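Local coordinates for ribose-phosphate pyrophosphokinase (Mycobacterium smegmatis, PDB 5MP7), which probably makes phosphoribosyl pyrophosphate by moving the pyrophosphoryl group of ATP onto the 1-hydroxyl of ribose 5-phosphate, with magnesium as cofactor, at residues 20-26 with 283-287. Sequence-based numbering, arbitrary orientation.
Sequences HPELADQ and NTLPI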
loop_
_atom_site.group_PDB
_atom_site.type_symbol
_atom_site.label_atom_id
_atom_site.label_comp_id
_atom_site.label_asym_id
_atom_site.label_seq_id
_atom_site.Cartn_x
_atom_site.Cartn_y
_atom_site.Cartn_z
ATOM N N HIS A 20 -37.955 -6.528 -39.409
ATOM C CA HIS A 20 -39.368 -6.720 -39.493
ATOM C C HIS A 20 -39.627 -8.105 -39.985
ATOM O O HIS A 20 -40.039 -8.299 -41.112
ATOM C CB HIS A 20 -39.965 -5.650 -40.381
ATOM C CG HIS A 20 -41.462 -5.627 -40.367
ATOM N ND1 HIS A 20 -42.197 -4.861 -41.243
ATOM C CD2 HIS A 20 -42.360 -6.320 -39.636
ATOM C CE1 HIS A 20 -43.479 -5.084 -41.053
ATOM N NE2 HIS A 20 -43.608 -5.968 -40.086
ATOM N N PRO A 21 -39.437 -9.094 -39.094
ATOM C CA PRO A 21 -39.585 -10.521 -39.431
ATOM C C PRO A 21 -41.001 -10.996 -39.857
ATOM O O PRO A 21 -41.102 -11.889 -40.702
ATOM C CB PRO A 21 -39.088 -11.251 -38.163
ATOM C CG PRO A 21 -39.053 -10.215 -37.065
ATOM C CD PRO A 21 -38.977 -8.868 -37.703
ATOM N N GLU A 22 -42.064 -10.423 -39.308
ATOM C CA GLU A 22 -43.425 -10.785 -39.738
ATOM C C GLU A 22 -43.672 -10.468 -41.198
ATOM O O GLU A 22 -44.303 -11.254 -41.912
ATOM C CB GLU A 22 -44.509 -10.115 -38.849
ATOM C CG GLU A 22 -44.631 -10.761 -37.410
ATOM C CD GLU A 22 -45.439 -9.928 -36.403
ATOM O OE1 GLU A 22 -46.179 -9.008 -36.827
ATOM O OE2 GLU A 22 -45.344 -10.190 -35.172
ATOM N N LEU A 23 -43.196 -9.317 -41.662
ATOM C CA LEU A 23 -43.419 -8.948 -43.051
ATOM C C LEU A 23 -42.679 -9.917 -43.951
ATOM O O LEU A 23 -43.232 -10.355 -44.964
ATOM C CB LEU A 23 -42.968 -7.534 -43.357
ATOM C CG LEU A 23 -43.194 -7.023 -44.781
ATOM C CD1 LEU A 23 -44.666 -7.071 -45.194
ATOM C CD2 LEU A 23 -42.686 -5.597 -44.859
ATOM N N ALA A 24 -41.433 -10.221 -43.594
ATOM C CA ALA A 24 -40.611 -11.136 -44.397
ATOM C C ALA A 24 -41.250 -12.509 -44.530
ATOM O O ALA A 24 -41.274 -13.101 -45.596
ATOM C CB ALA A 24 -39.197 -11.257 -43.806
ATOM N N ASP A 25 -41.771 -13.001 -43.421
ATOM C CA ASP A 25 -42.470 -14.273 -43.394
ATOM C C ASP A 25 -43.740 -14.235 -44.227
ATOM O O ASP A 25 -43.991 -15.192 -44.938
ATOM C CB ASP A 25 -42.744 -14.623 -41.938
ATOM C CG ASP A 25 -43.770 -15.704 -41.765
ATOM O OD1 ASP A 25 -43.395 -16.905 -41.857
ATOM O OD2 ASP A 25 -44.967 -15.323 -41.527
ATOM N N GLN A 26 -44.527 -13.155 -44.146
ATOM C CA GLN A 26 -45.747 -13.022 -44.972
ATOM C C GLN A 26 -45.434 -12.980 -46.466
ATOM O O GLN A 26 -46.119 -13.616 -47.247
ATOM C CB GLN A 26 -46.541 -11.770 -44.642
ATOM C CG GLN A 26 -47.332 -11.812 -43.339
ATOM C CD GLN A 26 -47.844 -10.441 -42.890
ATOM O OE1 GLN A 26 -47.901 -9.472 -43.649
ATOM N NE2 GLN A 26 -48.210 -10.362 -41.630
ATOM N N ASN A 283 -48.668 -2.411 -42.844
ATOM C CA ASN A 283 -47.540 -2.931 -42.066
ATOM C C ASN A 283 -46.175 -2.777 -42.759
ATOM O O ASN A 283 -45.368 -3.704 -42.748
ATOM C CB ASN A 283 -47.820 -4.392 -41.640
ATOM C CG ASN A 283 -47.781 -5.353 -42.796
ATOM O OD1 ASN A 283 -48.073 -4.998 -43.934
ATOM N ND2 ASN A 283 -47.437 -6.568 -42.513
ATOM N N THR A 284 -45.936 -1.641 -43.403
ATOM C CA THR A 284 -44.633 -1.392 -44.013
ATOM C C THR A 284 -43.582 -1.330 -42.935
ATOM O O THR A 284 -42.452 -1.653 -43.184
ATOM C CB THR A 284 -44.594 -0.067 -44.801
ATOM O OG1 THR A 284 -45.237 0.961 -44.054
ATOM C CG2 THR A 284 -45.259 -0.209 -46.170
ATOM N N LEU A 285 -43.984 -0.896 -41.759
ATOM C CA LEU A 285 -43.196 -0.901 -40.550
ATOM C C LEU A 285 -43.825 -1.848 -39.574
ATOM O O LEU A 285 -45.025 -2.086 -39.659
ATOM C CB LEU A 285 -43.198 0.487 -39.921
ATOM C CG LEU A 285 -42.403 1.454 -40.798
ATOM C CD1 LEU A 285 -42.860 2.875 -40.640
ATOM C CD2 LEU A 285 -40.905 1.383 -40.509
ATOM N N PRO A 286 -43.028 -2.423 -38.650
ATOM C CA PRO A 286 -43.616 -3.414 -37.743
ATOM C C PRO A 286 -44.445 -2.675 -36.697
ATOM O O PRO A 286 -43.967 -1.730 -36.096
ATOM C CB PRO A 286 -42.403 -4.091 -37.107
ATOM C CG PRO A 286 -41.332 -3.093 -37.214
ATOM C CD PRO A 286 -41.590 -2.246 -38.413
ATOM N N ILE A 287 -45.687 -3.088 -36.512
ATOM C CA ILE A 287 -46.547 -2.456 -35.540
ATOM C C ILE A 287 -46.509 -3.322 -34.290
ATOM O O ILE A 287 -47.275 -4.271 -34.185
ATOM C CB ILE A 287 -48.003 -2.350 -36.050
ATOM C CG1 ILE A 287 -48.069 -1.836 -37.509
ATOM C CG2 ILE A 287 -48.796 -1.464 -35.105
ATOM C CD1 ILE A 287 -47.602 -0.406 -37.724
#
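The His20 ring packs on Pro286 between the start of helix 21-31 and the loop that follows strand 278-282. The geometry is that of a CH-pi contact: Pro286 CB lies 3.7 Å from the centroid of the His20 ring and 25° off its normal, over the face. The opposite face is covered from within the helix by Leu23 CB, 3.4 Å above the ring plane near the rim, so the imidazole is sandwiched. His20 reaches across because its CG stands anti to the backbone N (chi1 -171°). Beside it, Leu23 lays CD1 against the amide of Asn283, 3.9 Å from ND2.

One side-chain hydrogen bond joins the segments, from Asn283 ND2 to Gln26 OE1 at 3.2 Å. Its N-H...O angle of 142° shows a bent bond, with the donor tilted from the carbonyl plane of Gln26 and the acceptor somewhat out of the amide plane of Asn283. Both groups are anchored further: Gln26 OE1 also bonds Ser300 OG, and Asn283 OD1 takes the backbone N of Ile301, tying the pair to the loop after strand 296-299.

His20 occupies the N-cap position of helix 21-31. The arrangement is an interdomain contact, in which the first helix of the N-terminal phosphoribosyltransferase-like domain meets a loop at the C-terminal end of a parallel strand in the second such domain, as expected of the two-domain class I PRPP synthetase fold.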